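Local structure of probable alginate O-acetylase AlgJ (Pseudomonas putida, 4O8V) at residues Gln133-Ala138 with Gly229-Ala234; Ser143-Asp148 with Leu235-Ala240. The protein probably transfers acetyl groups to the O-2 and O-3 positions of mannuronate residues in alginate, working with AlgI and AlgF at the inner membrane. All coordinates share one frame; numbering follows the deposited sequence. Where two conformers were deposited one is given.

Contact 1. Residues Gln133-Ala138 with Gly229-Ala234; sequences QALAEA and GALQQA
A136 overlaps A234 methyl against methyl: their CB atoms stand 3.6 Å apart at the centre of a small interface between two helices. The A136 methyl points nearly straight at the A234 methyl, which it meets from the side. It also lies beside the backbone of its partner, with A136 CB 3.7 Å from A234 O. From the other helix, the A234 methyl also lies against the main chain of Q133, with A234 CB 4.2 Å from Q133 CA. It thereby sits beside two residues three positions apart, that is, on successive turns of helix 125-141.

The CB of Q133 points away from 229-234, and its CA and CG border the A234 methyl; this edge of the interface is exposed. The opposite, buried edge is filled by leucines. L135 and L231 come together by branch ends, L135 CD1 lying 4.3 Å from L231 CD2. The CB bond of L231 does not aim at helix 125-141; chi2 of 171° sets CD1 anti to CA, and it is the other branch, CD2, that faces L135. Deeper still, L135 packs on V57 and A59 of strand 55-61 and on F227, while L231 also touches A132. No hydrogen bond crosses between 133-138 and 229-234, and the join is one of van der Waals contact.

Small residues at the centre let the segment axes approach to 9.0 Å, and they cross at -36° with their N-to-C directions roughly alike. Such alanine-centred packing of two helices running in roughly the same direction, seated on a parallel sheet, is in keeping with the alpha/beta fold of SGNH hydrolase-like domains.

Contact 2. Residues Ser143-Asp148 with Leu235-Ala240; sequences SLLNGD and LRSDVA
L145 extends its side chain across the gap between the two segments and meets L235 and S237 with a single branch. Its CD1 lies 4.1 Å from S237 CB and 4.4 Å from L235 CD2, a loose wedge with the serine methylene on one flank and the leucine branch on the other. The backbones stay well apart; the closest CA atoms, those of L145 and L235, are 8.7 Å from each other. The leucine bridges this distance because its CG is turned anti to the carbonyl carbon (chi1 -83°) and its chain is then fully extended.

S237 offers carbon rather than oxygen to L145. With OG anti to the backbone N, the hydroxyl instead donates to D238 O over 2.9 Å, tilted 20° from the carbonyl plane, which gives the OG of this buried residue a partner. L235, in the last turn of helix 227-235, points its CB across the line to the loop and touches with CD2; it also packs on A136 and V139 of helix 125-141. V139 and V212 extend the apolar surroundings of L145, and the neighbouring N146 N is hydrogen-bonded to Q268 OE1.

Between L235 and S237, R236, with positive phi, is the C' residue of a Schellman motif in which S237 N probably bonds to Q232 O and R236 N to Q233 O. Past it, the backbone of A240 pairs with V212 and L214 in the parallel sheet. The loop leucine thus packs over the helix-to-strand turn that leads from helix 227-235 into edge strand 239-241 of the SGNH hydrolase-like core.

Followed from the N terminus, the chain passes through 133-138 on helix 125-141, then through the loop segment 143-148, runs through the antiparallel pair 152-162 and 184-193 and strand 212-215, and returns along helix 227-235 into strand 239-241. Contact 1 closes the first long loop when 229-234 comes back, and contact 2 closes the second at 235-240; the segments alternate, so the two loops cross rather than nest. Their centres are about 10 Å apart, and they adjoin where helix 227-235 ends. The two contacts together tie one helix and its exit loop to the next helix and the edge of the parallel sheet.

Contact 1. Residues Gln133-Ala138 with Gly229-Ala234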
# COMPACT_ATOMS: atom_id res chain seq x y z
N GLN A 133 6.37 11.19 -0.47
CA GLN A 133 6.56 12.56 -0.03
C GLN A 133 5.50 13.00 0.98
O GLN A 133 5.82 13.73 1.93
CB GLN A 133 6.60 13.52 -1.24
CG GLN A 133 7.97 13.56 -1.88
CD GLN A 133 7.97 14.17 -3.26
OE1 GLN A 133 6.94 14.25 -3.93
NE2 GLN A 133 9.15 14.59 -3.72
N ALA A 134 4.25 12.60 0.75
CA ALA A 134 3.18 12.93 1.68
C ALA A 134 3.47 12.29 3.04
O ALA A 134 3.26 12.90 4.08
CB ALA A 134 1.82 12.45 1.16
N LEU A 135 3.90 11.03 3.02
CA LEU A 135 4.19 10.34 4.27
C LEU A 135 5.37 11.02 4.99
O LEU A 135 5.32 11.24 6.21
CB LEU A 135 4.46 8.85 4.00
CG LEU A 135 3.27 8.03 3.52
CD1 LEU A 135 3.71 6.67 2.95
CD2 LEU A 135 2.29 7.83 4.69
N ALA A 136 6.41 11.41 4.26
CA ALA A 136 7.55 12.08 4.87
C ALA A 136 7.19 13.44 5.48
O ALA A 136 7.73 13.80 6.52
CB ALA A 136 8.67 12.25 3.85
N GLU A 137 6.29 14.19 4.83
CA GLU A 137 5.83 15.45 5.39
C GLU A 137 5.18 15.21 6.74
O GLU A 137 5.46 15.91 7.72
CB GLU A 137 4.84 16.15 4.45
CG GLU A 137 4.47 17.56 4.93
CD GLU A 137 3.36 18.22 4.11
OE1 GLU A 137 3.09 17.78 2.98
OE2 GLU A 137 2.76 19.19 4.62
N ALA A 138 4.31 14.20 6.79
CA ALA A 138 3.59 13.88 8.01
C ALA A 138 4.56 13.43 9.11
O ALA A 138 4.45 13.88 10.25
CB ALA A 138 2.55 12.82 7.74
N GLY A 229 12.78 3.20 -2.16
CA GLY A 229 13.77 4.23 -2.45
C GLY A 229 13.16 5.60 -2.26
O GLY A 229 13.81 6.51 -1.73
N ALA A 230 11.91 5.75 -2.69
CA ALA A 230 11.24 7.05 -2.61
C ALA A 230 11.10 7.47 -1.13
O ALA A 230 11.28 8.64 -0.78
CB ALA A 230 9.88 7.00 -3.29
N LEU A 231 10.81 6.51 -0.27
CA LEU A 231 10.74 6.74 1.17
C LEU A 231 12.10 7.11 1.78
O LEU A 231 12.18 8.06 2.55
CB LEU A 231 10.19 5.49 1.89
CG LEU A 231 8.68 5.27 1.85
CD1 LEU A 231 8.29 3.89 2.41
CD2 LEU A 231 7.98 6.43 2.60
N GLN A 232 13.14 6.35 1.45
CA GLN A 232 14.49 6.67 1.90
C GLN A 232 14.85 8.10 1.54
O GLN A 232 15.28 8.88 2.39
CB GLN A 232 15.52 5.72 1.28
CG GLN A 232 15.45 4.29 1.80
CD GLN A 232 16.29 3.34 0.97
OE1 GLN A 232 16.45 3.54 -0.24
NE2 GLN A 232 16.82 2.31 1.60
N GLN A 233 14.65 8.45 0.28
CA GLN A 233 14.95 9.80 -0.17
C GLN A 233 14.11 10.87 0.52
O GLN A 233 14.64 11.89 0.94
CB GLN A 233 14.78 9.91 -1.68
CG GLN A 233 15.14 11.29 -2.20
CD GLN A 233 15.43 11.28 -3.67
OE1 GLN A 233 16.40 10.66 -4.11
NE2 GLN A 233 14.59 11.95 -4.45
N ALA A 234 12.81 10.64 0.65
CA ALA A 234 11.94 11.67 1.21
C ALA A 234 12.18 11.83 2.71
O ALA A 234 12.24 12.95 3.23
CB ALA A 234 10.47 11.35 0.90

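Contact 2. Residues Ser143-Asp148 with Leu235-Ala240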
# COMPACT_ATOMS: atom_id res chain seq x y z
N SER A 143 7.36 14.94 14.20
CA SER A 143 8.67 14.70 14.81
C SER A 143 8.89 13.24 15.21
O SER A 143 9.36 12.97 16.31
CB SER A 143 8.86 15.60 16.04
OG SER A 143 8.56 16.96 15.75
N LEU A 144 8.56 12.30 14.32
CA LEU A 144 8.61 10.88 14.67
C LEU A 144 10.01 10.32 14.56
O LEU A 144 10.34 9.31 15.19
CB LEU A 144 7.66 10.08 13.78
CG LEU A 144 6.20 10.50 13.87
CD1 LEU A 144 5.35 9.57 13.00
CD2 LEU A 144 5.73 10.47 15.31
N LEU A 145 10.85 10.99 13.78
CA LEU A 145 12.22 10.54 13.57
C LEU A 145 13.22 11.48 14.21
O LEU A 145 13.13 12.69 14.05
CB LEU A 145 12.55 10.41 12.08
CG LEU A 145 12.17 9.14 11.33
CD1 LEU A 145 12.60 9.24 9.89
CD2 LEU A 145 12.81 7.92 11.98
N ASN A 146 14.18 10.92 14.92
CA ASN A 146 15.36 11.69 15.29
C ASN A 146 16.58 10.96 14.74
O ASN A 146 16.46 9.86 14.19
CB ASN A 146 15.44 11.90 16.81
CG ASN A 146 15.58 10.59 17.61
OD1 ASN A 146 16.07 9.58 17.11
ND2 ASN A 146 15.16 10.63 18.87
N GLY A 147 17.75 11.56 14.86
CA GLY A 147 18.92 10.94 14.28
C GLY A 147 19.39 11.78 13.12
O GLY A 147 18.63 12.58 12.59
N ASP A 148 20.65 11.60 12.74
CA ASP A 148 21.22 12.38 11.66
C ASP A 148 20.58 12.01 10.34
O ASP A 148 20.44 10.83 10.02
CB ASP A 148 22.73 12.16 11.58
CG ASP A 148 23.45 12.66 12.81
OD1 ASP A 148 22.85 13.45 13.57
OD2 ASP A 148 24.61 12.24 13.04
N LEU A 235 12.36 10.70 3.40
CA LEU A 235 12.60 10.70 4.84
C LEU A 235 14.02 11.10 5.21
O LEU A 235 14.30 11.41 6.37
CB LEU A 235 12.32 9.32 5.43
CG LEU A 235 10.86 8.85 5.38
CD1 LEU A 235 10.80 7.36 5.70
CD2 LEU A 235 10.04 9.67 6.36
N ARG A 236 14.92 11.10 4.23
CA ARG A 236 16.36 11.25 4.51
C ARG A 236 16.76 10.26 5.61
O ARG A 236 17.36 10.62 6.65
CB ARG A 236 16.70 12.69 4.89
CG ARG A 236 16.23 13.70 3.83
CD ARG A 236 16.65 15.10 4.15
NE ARG A 236 17.92 15.41 3.52
CZ ARG A 236 18.92 16.05 4.12
NH1 ARG A 236 18.78 16.47 5.37
NH2 ARG A 236 20.04 16.27 3.46
N SER A 237 16.40 9.00 5.38
CA SER A 237 16.65 7.94 6.35
C SER A 237 16.80 6.57 5.69
O SER A 237 16.15 6.31 4.67
CB SER A 237 15.52 7.87 7.37
OG SER A 237 15.73 6.81 8.29
N ASP A 238 17.65 5.70 6.22
CA ASP A 238 17.65 4.34 5.69
C ASP A 238 16.32 3.72 6.10
O ASP A 238 15.70 4.14 7.07
CB ASP A 238 18.84 3.51 6.20
CG ASP A 238 19.04 2.23 5.38
OD1 ASP A 238 18.40 2.06 4.32
OD2 ASP A 238 19.88 1.39 5.79
N VAL A 239 15.86 2.76 5.30
CA VAL A 239 14.59 2.08 5.50
C VAL A 239 14.77 0.61 5.17
O VAL A 239 15.35 0.28 4.13
CB VAL A 239 13.44 2.66 4.61
CG1 VAL A 239 12.14 1.93 4.91
CG2 VAL A 239 13.26 4.16 4.80
N ALA A 240 14.30 -0.28 6.05
CA ALA A 240 14.36 -1.71 5.75
C ALA A 240 13.01 -2.19 5.22
O ALA A 240 11.95 -1.78 5.72
CB ALA A 240 14.76 -2.51 6.99